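Local coordinates for UspA1 (Moraxella catarrhalis, PDB 3PR7), which probably acts as a trimeric bacterial surface adhesin whose elongated beta-roll and coiled-coil body binds host fibronectin and the receptor CEACAM1, at residues 21-26 and 34-39; 29-34 and 44-49; 56-61 and 71-76. All blocks are in the same frame, centred on the assembly; numbering follows the deposited sequence.

Overall arrangement
All three contacts join successive turns of a beta-roll, pairing residues about fifteen positions apart, at the N-terminal end of the chain. Contacts 1 and 2 interlock along the chain, share Gly34 and have centres 9 Å apart. Contact 1 joins the turns that lead into strands 24-26 and 39-41, whereas contact 2 lies on strands 31-32 and 46-47. Contact 3 follows in series, 11 Å from contact 2 and about 17 Å from contact 1 between centres, in the loops leading into strands 61-62 and 76-77. A probable hydrogen bond between Ser45 OG and Ser60 OG joins contacts 2 and 3. Repeated coil after coil, such contacts probably build the long head of each subunit in the trimer.

Contact 1: residues 21-26 and 34-39; sequences DNNTAN and GGDYNK
Asn23 reaches into the turn formed by residues 34-39 and uses both ends of its amide there. Its OD1 takes the backbone N-H of Asn38 at 2.9 Å, in the carbonyl plane and with an N-H...O angle of 163°. The other end, ND2, points to two successive carbonyls: it lies 3.2 Å from Gly35 O, approaching from above that carbonyl plane, and makes a longer, weak bond to Gly34 O. With CG beside the backbone N (chi1 -71°), the amide is carried down from the Asn23 backbone to the centre of the turn, where it is buried and bonded at both ends.

This is a repeating element of the left-handed parallel beta-roll seen in YadA-type adhesin heads. Asn38 sends its own OD1 to the backbone N of Asn53, so the asparagine-to-backbone bond made by Asn23 recurs one coil on. In parallel register, Thr24 N donates to Asn38 O over 2.9 Å, and the strand pairing of Thr24 with Lys39 begins from there.

Asn22 meets the same turn through its backbone N and its amide face. The N donates to Asp36 OD1 at 3.0 Å, using the syn lone pair of the carboxylate. Its side chain lies flat on the Tyr37 ring, the amide and ring planes 13° apart: CB sits over the ring face, 3.7 Å from the centroid, while CG meets CE1 of Tyr37 at 3.5 Å. Tyr37 also stacks with Phe52 of the following coil. At the solvent-exposed end, the Thr24 and Lys39 side chains lie side by side and point the same way, OG1 of Thr24 3.4 Å from CG of Lys39.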
ATOM      1  N   ASP A  21     -40.612 -26.951  -8.209  1.00106.00           N
ATOM      2  CA  ASP A  21     -41.512 -26.982  -9.360  1.00105.74           C
ATOM      3  C   ASP A  21     -41.180 -25.914 -10.400  1.00102.95           C
ATOM      4  O   ASP A  21     -41.578 -26.031 -11.562  1.00102.77           O
ATOM      5  CB  ASP A  21     -42.967 -26.826  -8.902  1.00109.37           C
ATOM      6  CG  ASP A  21     -43.552 -28.114  -8.339  1.00113.43           C
ATOM      7  OD1 ASP A  21     -42.869 -29.161  -8.368  1.00114.72           O
ATOM      8  OD2 ASP A  21     -44.709 -28.080  -7.870  1.00117.88           O
ATOM      9  N   ASN A  22     -40.447 -24.885  -9.981  1.00101.22           N
ATOM     10  CA  ASN A  22     -40.168 -23.734 -10.836  1.00 99.19           C
ATOM     11  C   ASN A  22     -38.714 -23.614 -11.298  1.00 96.23           C
ATOM     12  O   ASN A  22     -38.330 -22.609 -11.899  1.00 95.60           O
ATOM     13  CB  ASN A  22     -40.634 -22.443 -10.158  1.00101.01           C
ATOM     14  CG  ASN A  22     -42.139 -22.388  -9.983  1.00103.13           C
ATOM     15  OD1 ASN A  22     -42.844 -21.772 -10.780  1.00102.84           O
ATOM     16  ND2 ASN A  22     -42.641 -23.039  -8.939  1.00104.19           N
ATOM     17  N   ASN A  23     -37.915 -24.640 -11.015  1.00 94.72           N
ATOM     18  CA  ASN A  23     -36.559 -24.725 -11.543  1.00 92.16           C
ATOM     19  C   ASN A  23     -36.601 -25.089 -13.023  1.00 91.75           C
ATOM     20  O   ASN A  23     -37.163 -26.120 -13.395  1.00 93.00           O
ATOM     21  CB  ASN A  23     -35.730 -25.750 -10.762  1.00 91.92           C
ATOM     22  CG  ASN A  23     -35.394 -25.287  -9.354  1.00 92.43           C
ATOM     23  OD1 ASN A  23     -35.322 -24.091  -9.075  1.00 92.61           O
ATOM     24  ND2 ASN A  23     -35.175 -26.243  -8.460  1.00 93.52           N
ATOM     25  N   THR A  24     -36.024 -24.236 -13.865  1.00 90.63           N
ATOM     26  CA  THR A  24     -36.063 -24.444 -15.314  1.00 91.18           C
ATOM     27  C   THR A  24     -34.674 -24.584 -15.924  1.00 89.92           C
ATOM     28  O   THR A  24     -33.729 -23.906 -15.517  1.00 88.41           O
ATOM     29  CB  THR A  24     -36.830 -23.317 -16.051  1.00 92.84           C
ATOM     30  OG1 THR A  24     -36.256 -22.046 -15.727  1.00 92.40           O
ATOM     31  CG2 THR A  24     -38.309 -23.322 -15.674  1.00 94.49           C
ATOM     32  N   ALA A  25     -34.567 -25.476 -16.905  1.00 90.99           N
ATOM     33  CA  ALA A  25     -33.336 -25.673 -17.660  1.00 90.79           C
ATOM     34  C   ALA A  25     -33.602 -25.535 -19.157  1.00 93.60           C
ATOM     35  O   ALA A  25     -34.599 -26.046 -19.672  1.00 95.94           O
ATOM     36  CB  ALA A  25     -32.733 -27.026 -17.348  1.00 90.97           C
ATOM     37  N   ASN A  26     -32.701 -24.838 -19.841  1.00 93.69           N
ATOM     38  CA  ASN A  26     -32.822 -24.587 -21.272  1.00 97.13           C
ATOM     39  C   ASN A  26     -31.455 -24.723 -21.945  1.00 97.71           C
ATOM     40  O   ASN A  26     -30.812 -23.727 -22.291  1.00 98.16           O
ATOM     41  CB  ASN A  26     -33.437 -23.200 -21.511  1.00 98.34           C
ATOM     42  CG  ASN A  26     -33.777 -22.941 -22.971  1.00104.51           C
ATOM     43  OD1 ASN A  26     -33.973 -23.869 -23.759  1.00109.00           O
ATOM     44  ND2 ASN A  26     -33.856 -21.665 -23.337  1.00107.51           N
ATOM     45  N   GLY A  34     -31.101 -27.925  -6.168  1.00 66.72           N
ATOM     46  CA  GLY A  34     -32.351 -27.820  -5.425  1.00 69.33           C
ATOM     47  C   GLY A  34     -32.866 -26.401  -5.308  1.00 67.98           C
ATOM     48  O   GLY A  34     -32.656 -25.579  -6.201  1.00 65.46           O
ATOM     49  N   GLY A  35     -33.541 -26.113  -4.198  1.00 70.69           N
ATOM     50  CA  GLY A  35     -34.188 -24.820  -4.007  1.00 71.26           C
ATOM     51  C   GLY A  35     -35.344 -24.651  -4.974  1.00 72.49           C
ATOM     52  O   GLY A  35     -35.971 -25.634  -5.371  1.00 74.55           O
ATOM     53  N   ASP A  36     -35.619 -23.408  -5.361  1.00 72.23           N
ATOM     54  CA  ASP A  36     -36.724 -23.121  -6.272  1.00 74.29           C
ATOM     55  C   ASP A  36     -36.499 -21.840  -7.076  1.00 72.80           C
ATOM     56  O   ASP A  36     -35.732 -20.964  -6.666  1.00 71.50           O
ATOM     57  CB  ASP A  36     -38.046 -23.040  -5.496  1.00 79.06           C
ATOM     58  CG  ASP A  36     -39.254 -23.461  -6.330  1.00 83.22           C
ATOM     59  OD1 ASP A  36     -39.073 -23.970  -7.459  1.00 83.87           O
ATOM     60  OD2 ASP A  36     -40.392 -23.283  -5.845  1.00 89.05           O
ATOM     61  N   TYR A  37     -37.173 -21.760  -8.227  1.00 73.85           N
ATOM     62  CA  TYR A  37     -37.169 -20.585  -9.116  1.00 74.11           C
ATOM     63  C   TYR A  37     -35.812 -20.275  -9.751  1.00 70.96           C
ATOM     64  O   TYR A  37     -35.549 -19.142 -10.166  1.00 71.35           O
ATOM     65  CB  TYR A  37     -37.746 -19.348  -8.412  1.00 76.90           C
ATOM     66  CG  TYR A  37     -39.218 -19.466  -8.104  1.00 82.04           C
ATOM     67  CD1 TYR A  37     -40.177 -19.090  -9.044  1.00 86.17           C
ATOM     68  CD2 TYR A  37     -39.653 -19.957  -6.875  1.00 84.72           C
ATOM     69  CE1 TYR A  37     -41.534 -19.198  -8.765  1.00 91.70           C
ATOM     70  CE2 TYR A  37     -41.009 -20.073  -6.587  1.00 90.41           C
ATOM     71  CZ  TYR A  37     -41.941 -19.691  -7.537  1.00 93.64           C
ATOM     72  OH  TYR A  37     -43.281 -19.802  -7.256  1.00 99.77           O
ATOM     73  N   ASN A  38     -34.967 -21.296  -9.837  1.00 68.74           N
ATOM     74  CA  ASN A  38     -33.653 -21.168 -10.446  1.00 66.74           C
ATOM     75  C   ASN A  38     -33.687 -21.465 -11.945  1.00 67.90           C
ATOM     76  O   ASN A  38     -34.293 -22.445 -12.377  1.00 69.04           O
ATOM     77  CB  ASN A  38     -32.656 -22.081  -9.731  1.00 64.87           C
ATOM     78  CG  ASN A  38     -32.531 -21.762  -8.250  1.00 64.47           C
ATOM     79  OD1 ASN A  38     -32.308 -20.616  -7.866  1.00 64.52           O
ATOM     80  ND2 ASN A  38     -32.670 -22.780  -7.413  1.00 64.70           N
ATOM     81  N   LYS A  39     -33.048 -20.600 -12.731  1.00 68.53           N
ATOM     82  CA  LYS A  39     -32.966 -20.772 -14.181  1.00 70.81           C
ATOM     83  C   LYS A  39     -31.550 -21.130 -14.608  1.00 69.60           C
ATOM     84  O   LYS A  39     -30.578 -20.568 -14.098  1.00 68.29           O
ATOM     85  CB  LYS A  39     -33.378 -19.491 -14.916  1.00 73.84           C
ATOM     86  CG  LYS A  39     -34.840 -19.089 -14.816  1.00 78.92           C
ATOM     87  CD  LYS A  39     -35.127 -17.950 -15.794  1.00 87.48           C
ATOM     88  CE  LYS A  39     -36.173 -16.978 -15.262  1.00 93.17           C
ATOM     89  NZ  LYS A  39     -37.550 -17.541 -15.295  1.00 97.61           N
TER

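Contact 2: residues 29-34 and 44-49; sequences YLTIGG and YSTIGG
Thr31 and its neighbours pair with Ser45 to Gly48 as parallel strands, the CA traces of the two segments running only 2° apart. Three backbone bonds carry the register. Thr31 N donates to Ser45 O at 3.0 Å, Ile47 N to Thr31 O at 2.8 Å, and Gly33 N to Ile47 O, also at 2.8 Å. Between them run CA-H...O contacts, such as Ile32 CA to Ile47 O; at the far end Gly33, having no side chain, brings its CA to 3.3 Å from Gly48 O.

The aromatic contact lies at the start of both segments. Tyr29 and Tyr44 point the same way with planes 8° apart, but the rings are displaced along each other so that they barely overlap, with centroids 5.1 Å apart. CD2 of Tyr29 and CE1 of Tyr44 meet at 3.5 Å. Both CG atoms stand beside their backbone N (chi1 -65° in Tyr29), which keeps the two rings in step.

Hydroxyl packing comes next on the same face: Thr31 OG1 lies 3.2 Å from Thr46 OG1, and Thr46 OG1 is hydrogen-bonded to Ser64 OG of the third subunit. Tyr29 packs on Asp36 of that subunit, so the tyrosine and threonine face looks onto the trimer interface.

Apolar contact is lighter. Ile32 and Ile47 lie next to each other on the opposite face, CG1 of Ile32 4.5 Å from CB of Ile47, inside the left-handed beta-roll. The chemistry implies a two-sided coil: backbone bonds fix the spacing of the turns, isoleucines pack in the interior beside Thr40 and asparagines such as Asn38, and the hydroxyl and tyrosine side probably contributes to subunit association.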
ATOM      1  N   TYR A  29     -26.456 -30.410 -20.396  1.00 96.90           N
ATOM      2  CA  TYR A  29     -25.672 -30.719 -19.189  1.00 93.44           C
ATOM      3  C   TYR A  29     -25.741 -29.652 -18.093  1.00 85.97           C
ATOM      4  O   TYR A  29     -24.747 -29.370 -17.421  1.00 84.41           O
ATOM      5  CB  TYR A  29     -24.214 -31.049 -19.539  1.00 97.52           C
ATOM      6  CG  TYR A  29     -24.044 -32.303 -20.367  1.00105.60           C
ATOM      7  CD1 TYR A  29     -24.226 -33.568 -19.804  1.00109.11           C
ATOM      8  CD2 TYR A  29     -23.692 -32.226 -21.713  1.00111.80           C
ATOM      9  CE1 TYR A  29     -24.071 -34.725 -20.568  1.00117.60           C
ATOM     10  CE2 TYR A  29     -23.534 -33.375 -22.486  1.00120.07           C
ATOM     11  CZ  TYR A  29     -23.724 -34.618 -21.907  1.00122.97           C
ATOM     12  OH  TYR A  29     -23.569 -35.754 -22.666  1.00132.29           O
ATOM     13  N   LEU A  30     -26.921 -29.062 -17.927  1.00 81.67           N
ATOM     14  CA  LEU A  30     -27.163 -28.100 -16.857  1.00 75.35           C
ATOM     15  C   LEU A  30     -27.508 -28.849 -15.580  1.00 73.71           C
ATOM     16  O   LEU A  30     -27.990 -29.982 -15.635  1.00 76.60           O
ATOM     17  CB  LEU A  30     -28.302 -27.146 -17.229  1.00 73.63           C
ATOM     18  CG  LEU A  30     -28.213 -26.438 -18.589  1.00 75.26           C
ATOM     19  CD1 LEU A  30     -29.502 -25.720 -18.958  1.00 74.14           C
ATOM     20  CD2 LEU A  30     -26.989 -25.532 -18.751  1.00 74.23           C
ATOM     21  N   THR A  31     -27.246 -28.228 -14.434  1.00 69.67           N
ATOM     22  CA  THR A  31     -27.593 -28.819 -13.140  1.00 68.67           C
ATOM     23  C   THR A  31     -28.119 -27.798 -12.142  1.00 64.74           C
ATOM     24  O   THR A  31     -27.553 -26.714 -11.978  1.00 62.38           O
ATOM     25  CB  THR A  31     -26.412 -29.587 -12.498  1.00 70.46           C
ATOM     26  OG1 THR A  31     -25.195 -28.858 -12.684  1.00 69.98           O
ATOM     27  CG2 THR A  31     -26.259 -30.948 -13.130  1.00 75.90           C
ATOM     28  N   ILE A  32     -29.223 -28.156 -11.492  1.00 64.68           N
ATOM     29  CA  ILE A  32     -29.745 -27.400 -10.363  1.00 62.30           C
ATOM     30  C   ILE A  32     -29.889 -28.365  -9.187  1.00 64.34           C
ATOM     31  O   ILE A  32     -30.659 -29.325  -9.256  1.00 67.02           O
ATOM     32  CB  ILE A  32     -31.087 -26.699 -10.692  1.00 61.69           C
ATOM     33  CG1 ILE A  32     -30.930 -25.794 -11.923  1.00 60.46           C
ATOM     34  CG2 ILE A  32     -31.584 -25.900  -9.483  1.00 60.49           C
ATOM     35  CD1 ILE A  32     -32.205 -25.108 -12.384  1.00 60.16           C
ATOM     36  N   GLY A  33     -29.128 -28.112  -8.124  1.00 63.81           N
ATOM     37  CA  GLY A  33     -29.081 -28.998  -6.961  1.00 66.86           C
ATOM     38  C   GLY A  33     -30.354 -29.024  -6.136  1.00 68.49           C
ATOM     39  O   GLY A  33     -30.654 -30.024  -5.482  1.00 72.05           O
ATOM     40  N   GLY A  34     -31.101 -27.925  -6.168  1.00 66.72           N
ATOM     41  CA  GLY A  34     -32.351 -27.820  -5.425  1.00 69.33           C
ATOM     42  C   GLY A  34     -32.866 -26.401  -5.308  1.00 67.98           C
ATOM     43  O   GLY A  34     -32.656 -25.579  -6.201  1.00 65.46           O
ATOM     44  N   TYR A  44     -23.342 -26.755 -19.615  1.00 87.88           N
ATOM     45  CA  TYR A  44     -22.469 -27.091 -18.479  1.00 85.91           C
ATOM     46  C   TYR A  44     -22.510 -26.099 -17.311  1.00 79.96           C
ATOM     47  O   TYR A  44     -21.541 -25.976 -16.558  1.00 79.58           O
ATOM     48  CB  TYR A  44     -21.025 -27.315 -18.946  1.00 90.95           C
ATOM     49  CG  TYR A  44     -20.878 -28.420 -19.962  1.00 98.73           C
ATOM     50  CD1 TYR A  44     -20.907 -29.758 -19.569  1.00102.48           C
ATOM     51  CD2 TYR A  44     -20.710 -28.133 -21.316  1.00105.00           C
ATOM     52  CE1 TYR A  44     -20.773 -30.784 -20.499  1.00110.32           C
ATOM     53  CE2 TYR A  44     -20.575 -29.152 -22.256  1.00112.86           C
ATOM     54  CZ  TYR A  44     -20.609 -30.475 -21.838  1.00115.36           C
ATOM     55  OH  TYR A  44     -20.476 -31.492 -22.756  1.00123.79           O
ATOM     56  N   SER A  45     -23.633 -25.404 -17.163  1.00 75.85           N
ATOM     57  CA  SER A  45     -23.805 -24.450 -16.075  1.00 70.88           C
ATOM     58  C   SER A  45     -24.443 -25.115 -14.860  1.00 67.76           C
ATOM     59  O   SER A  45     -25.124 -26.134 -14.992  1.00 68.82           O
ATOM     60  CB  SER A  45     -24.623 -23.253 -16.546  1.00 70.07           C
ATOM     61  OG  SER A  45     -23.910 -22.537 -17.540  1.00 72.91           O
ATOM     62  N   THR A  46     -24.215 -24.540 -13.682  1.00 64.51           N
ATOM     63  CA  THR A  46     -24.578 -25.179 -12.416  1.00 62.52           C
ATOM     64  C   THR A  46     -25.100 -24.188 -11.376  1.00 59.43           C
ATOM     65  O   THR A  46     -24.528 -23.114 -11.187  1.00 58.84           O
ATOM     66  CB  THR A  46     -23.360 -25.922 -11.803  1.00 64.35           C
ATOM     67  OG1 THR A  46     -22.758 -26.771 -12.788  1.00 67.90           O
ATOM     68  CG2 THR A  46     -23.763 -26.757 -10.589  1.00 64.41           C
ATOM     69  N   ILE A  47     -26.189 -24.564 -10.710  1.00 58.17           N
ATOM     70  CA  ILE A  47     -26.675 -23.862  -9.528  1.00 56.35           C
ATOM     71  C   ILE A  47     -26.822 -24.884  -8.409  1.00 57.59           C
ATOM     72  O   ILE A  47     -27.579 -25.849  -8.544  1.00 58.79           O
ATOM     73  CB  ILE A  47     -28.026 -23.154  -9.779  1.00 55.50           C
ATOM     74  CG1 ILE A  47     -27.876 -22.094 -10.871  1.00 54.84           C
ATOM     75  CG2 ILE A  47     -28.557 -22.526  -8.488  1.00 54.78           C
ATOM     76  CD1 ILE A  47     -29.169 -21.447 -11.288  1.00 54.41           C
ATOM     77  N   GLY A  48     -26.092 -24.674  -7.315  1.00 58.11           N
ATOM     78  CA  GLY A  48     -26.104 -25.595  -6.176  1.00 60.59           C
ATOM     79  C   GLY A  48     -27.447 -25.692  -5.471  1.00 61.51           C
ATOM     80  O   GLY A  48     -27.792 -26.734  -4.915  1.00 64.00           O
ATOM     81  N   GLY A  49     -28.201 -24.598  -5.507  1.00 60.46           N
ATOM     82  CA  GLY A  49     -29.496 -24.500  -4.843  1.00 62.07           C
ATOM     83  C   GLY A  49     -29.804 -23.047  -4.544  1.00 61.77           C
ATOM     84  O   GLY A  49     -29.226 -22.145  -5.153  1.00 60.43           O
TER

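Contact 3: residues 56-61 and 71-76; sequences TNEYST and KGRYST
Tyr59 lies over Tyr74 in an offset stack, the tightly packed part of this contact. The ring planes are 14° apart and the centroids 4.6 Å, with CD1 of Tyr59 placed 3.4 Å from CZ of Tyr74. Tyr59 CB also faces the Tyr74 ring, a CH-pi contact at 3.9 Å from its centroid. At the backbone, Tyr74 N donates to Glu58 O at 3.0 Å, at 167° at the hydrogen, and Thr61 N makes a weak bond to Ser75 O where the parallel pairing of Thr61 with Thr76 starts. Residues 72-75 form a type II turn of the beta-roll coil. Tyr74 stacks in its turn with Tyr89, continuing the tyrosine column, and Tyr59 packs on Leu51 of the third subunit.

The looser side is polar. Arg73, extended from CG to NE with CG anti to N (chi1 -151°), presents the edge of its guanidinium to Glu58 in a salt bridge, OE1 to NE 3.3 Å, whose hydrogen bonds to NE and NH2 are weak; Glu58 OE2 makes a long, weak ion pair with Arg43. At the outer end, Thr56 OG1 merely touches Lys71 CA at 3.4 Å, and the lysine chain leads away. Ring stacking and backbone bonds thus probably hold successive coils together, while the weakly bonded ion pair at the partly exposed side probably adds less.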
ATOM      1  N   THR A  56     -26.602 -18.614 -16.749  1.00 73.03           N
ATOM      2  CA  THR A  56     -26.679 -18.791 -18.198  1.00 76.06           C
ATOM      3  C   THR A  56     -25.272 -18.909 -18.777  1.00 76.18           C
ATOM      4  O   THR A  56     -24.291 -18.928 -18.031  1.00 73.78           O
ATOM      5  CB  THR A  56     -27.462 -17.641 -18.895  1.00 77.81           C
ATOM      6  OG1 THR A  56     -26.630 -16.478 -19.015  1.00 77.08           O
ATOM      7  CG2 THR A  56     -28.736 -17.290 -18.122  1.00 77.16           C
ATOM      8  N   ASN A  57     -25.186 -18.992 -20.103  1.00 79.17           N
ATOM      9  CA  ASN A  57     -23.912 -19.103 -20.815  1.00 80.14           C
ATOM     10  C   ASN A  57     -23.238 -20.456 -20.593  1.00 80.30           C
ATOM     11  O   ASN A  57     -23.845 -21.376 -20.042  1.00 80.03           O
ATOM     12  CB  ASN A  57     -22.970 -17.957 -20.427  1.00 77.79           C
ATOM     13  CG  ASN A  57     -22.358 -17.281 -21.632  1.00 80.64           C
ATOM     14  OD1 ASN A  57     -21.155 -17.391 -21.880  1.00 81.39           O
ATOM     15  ND2 ASN A  57     -23.190 -16.580 -22.398  1.00 83.04           N
ATOM     16  N   GLU A  58     -21.987 -20.575 -21.025  1.00 81.14           N
ATOM     17  CA  GLU A  58     -21.253 -21.828 -20.900  1.00 82.19           C
ATOM     18  C   GLU A  58     -20.331 -21.843 -19.683  1.00 78.31           C
ATOM     19  O   GLU A  58     -19.584 -20.890 -19.440  1.00 76.52           O
ATOM     20  CB  GLU A  58     -20.470 -22.127 -22.181  1.00 86.64           C
ATOM     21  CG  GLU A  58     -21.349 -22.423 -23.396  1.00 93.60           C
ATOM     22  CD  GLU A  58     -20.551 -22.759 -24.649  1.00102.35           C
ATOM     23  OE1 GLU A  58     -19.314 -22.577 -24.654  1.00104.11           O
ATOM     24  OE2 GLU A  58     -21.170 -23.205 -25.639  1.00108.07           O
ATOM     25  N   TYR A  59     -20.411 -22.935 -18.923  1.00 77.24           N
ATOM     26  CA  TYR A  59     -19.557 -23.207 -17.756  1.00 74.50           C
ATOM     27  C   TYR A  59     -19.660 -22.199 -16.599  1.00 69.98           C
ATOM     28  O   TYR A  59     -18.691 -22.009 -15.857  1.00 68.50           O
ATOM     29  CB  TYR A  59     -18.083 -23.368 -18.156  1.00 76.20           C
ATOM     30  CG  TYR A  59     -17.817 -24.151 -19.422  1.00 80.95           C
ATOM     31  CD1 TYR A  59     -17.473 -23.497 -20.602  1.00 83.40           C
ATOM     32  CD2 TYR A  59     -17.882 -25.544 -19.436  1.00 84.21           C
ATOM     33  CE1 TYR A  59     -17.213 -24.206 -21.771  1.00 88.49           C
ATOM     34  CE2 TYR A  59     -17.625 -26.264 -20.603  1.00 89.11           C
ATOM     35  CZ  TYR A  59     -17.290 -25.586 -21.765  1.00 91.23           C
ATOM     36  OH  TYR A  59     -17.032 -26.287 -22.922  1.00 96.94           O
ATOM     37  N   SER A  60     -20.816 -21.558 -16.439  1.00 67.97           N
ATOM     38  CA  SER A  60     -21.021 -20.641 -15.314  1.00 64.02           C
ATOM     39  C   SER A  60     -21.393 -21.402 -14.040  1.00 62.64           C
ATOM     40  O   SER A  60     -21.780 -22.574 -14.097  1.00 64.47           O
ATOM     41  CB  SER A  60     -22.068 -19.580 -15.651  1.00 63.39           C
ATOM     42  OG  SER A  60     -23.332 -20.169 -15.886  1.00 64.84           O
ATOM     43  N   THR A  61     -21.269 -20.727 -12.897  1.00 59.67           N
ATOM     44  CA  THR A  61     -21.406 -21.358 -11.584  1.00 58.69           C
ATOM     45  C   THR A  61     -22.071 -20.433 -10.569  1.00 56.03           C
ATOM     46  O   THR A  61     -21.642 -19.290 -10.390  1.00 54.39           O
ATOM     47  CB  THR A  61     -20.017 -21.745 -11.011  1.00 58.82           C
ATOM     48  OG1 THR A  61     -19.265 -22.468 -11.993  1.00 61.79           O
ATOM     49  CG2 THR A  61     -20.151 -22.587  -9.742  1.00 59.12           C
ATOM     50  N   LYS A  71     -24.408 -14.687 -15.704  1.00 62.98           N
ATOM     51  CA  LYS A  71     -24.356 -14.695 -17.163  1.00 66.86           C
ATOM     52  C   LYS A  71     -22.867 -14.642 -17.490  1.00 66.28           C
ATOM     53  O   LYS A  71     -22.050 -14.515 -16.580  1.00 63.96           O
ATOM     54  CB  LYS A  71     -25.087 -13.479 -17.738  1.00 69.28           C
ATOM     55  CG  LYS A  71     -26.147 -12.886 -16.810  1.00 71.58           C
ATOM     56  CD  LYS A  71     -27.239 -12.170 -17.584  1.00 81.33           C
ATOM     57  CE  LYS A  71     -27.870 -11.060 -16.752  1.00 84.07           C
ATOM     58  NZ  LYS A  71     -28.909 -10.317 -17.520  1.00 90.54           N
ATOM     59  N   GLY A  72     -22.489 -14.750 -18.756  1.00 68.78           N
ATOM     60  CA  GLY A  72     -21.066 -14.681 -19.100  1.00 68.61           C
ATOM     61  C   GLY A  72     -20.300 -15.980 -18.896  1.00 67.97           C
ATOM     62  O   GLY A  72     -20.531 -16.718 -17.933  1.00 65.71           O
ATOM     63  N   ARG A  73     -19.367 -16.234 -19.810  1.00 70.24           N
ATOM     64  CA  ARG A  73     -18.655 -17.506 -19.911  1.00 71.18           C
ATOM     65  C   ARG A  73     -17.684 -17.720 -18.757  1.00 68.10           C
ATOM     66  O   ARG A  73     -16.867 -16.849 -18.462  1.00 67.10           O
ATOM     67  CB  ARG A  73     -17.904 -17.548 -21.242  1.00 75.36           C
ATOM     68  CG  ARG A  73     -17.699 -18.930 -21.816  1.00 79.96           C
ATOM     69  CD  ARG A  73     -17.275 -18.840 -23.275  1.00 87.95           C
ATOM     70  NE  ARG A  73     -17.151 -20.159 -23.890  1.00 94.65           N
ATOM     71  CZ  ARG A  73     -15.996 -20.749 -24.192  1.00 99.16           C
ATOM     72  NH1 ARG A  73     -14.841 -20.137 -23.951  1.00 99.90           N
ATOM     73  NH2 ARG A  73     -15.997 -21.954 -24.746  1.00103.10           N
ATOM     74  N   TYR A  74     -17.783 -18.883 -18.113  1.00 66.98           N
ATOM     75  CA  TYR A  74     -16.941 -19.247 -16.963  1.00 64.62           C
ATOM     76  C   TYR A  74     -17.107 -18.323 -15.750  1.00 60.77           C
ATOM     77  O   TYR A  74     -16.167 -18.138 -14.971  1.00 59.53           O
ATOM     78  CB  TYR A  74     -15.461 -19.315 -17.354  1.00 66.32           C
ATOM     79  CG  TYR A  74     -15.071 -20.493 -18.212  1.00 70.20           C
ATOM     80  CD1 TYR A  74     -14.943 -21.766 -17.663  1.00 71.14           C
ATOM     81  CD2 TYR A  74     -14.796 -20.328 -19.568  1.00 73.71           C
ATOM     82  CE1 TYR A  74     -14.568 -22.853 -18.449  1.00 75.23           C
ATOM     83  CE2 TYR A  74     -14.419 -21.406 -20.363  1.00 77.57           C
ATOM     84  CZ  TYR A  74     -14.307 -22.665 -19.796  1.00 78.40           C
ATOM     85  OH  TYR A  74     -13.940 -23.736 -20.575  1.00 83.07           O
ATOM     86  N   SER A  75     -18.299 -17.750 -15.595  1.00 59.22           N
ATOM     87  CA  SER A  75     -18.617 -16.913 -14.439  1.00 56.09           C
ATOM     88  C   SER A  75     -18.705 -17.740 -13.168  1.00 54.40           C
ATOM     89  O   SER A  75     -18.943 -18.955 -13.219  1.00 55.89           O
ATOM     90  CB  SER A  75     -19.947 -16.203 -14.647  1.00 55.84           C
ATOM     91  OG  SER A  75     -19.934 -15.472 -15.850  1.00 59.22           O
ATOM     92  N   THR A  76     -18.514 -17.079 -12.033  1.00 51.67           N
ATOM     93  CA  THR A  76     -18.635 -17.723 -10.736  1.00 50.41           C
ATOM     94  C   THR A  76     -19.196 -16.757  -9.702  1.00 47.94           C
ATOM     95  O   THR A  76     -18.669 -15.654  -9.512  1.00 46.96           O
ATOM     96  CB  THR A  76     -17.274 -18.239 -10.224  1.00 50.96           C
ATOM     97  OG1 THR A  76     -16.589 -18.937 -11.271  1.00 54.07           O
ATOM     98  CG2 THR A  76     -17.471 -19.170  -9.031  1.00 51.02           C
TER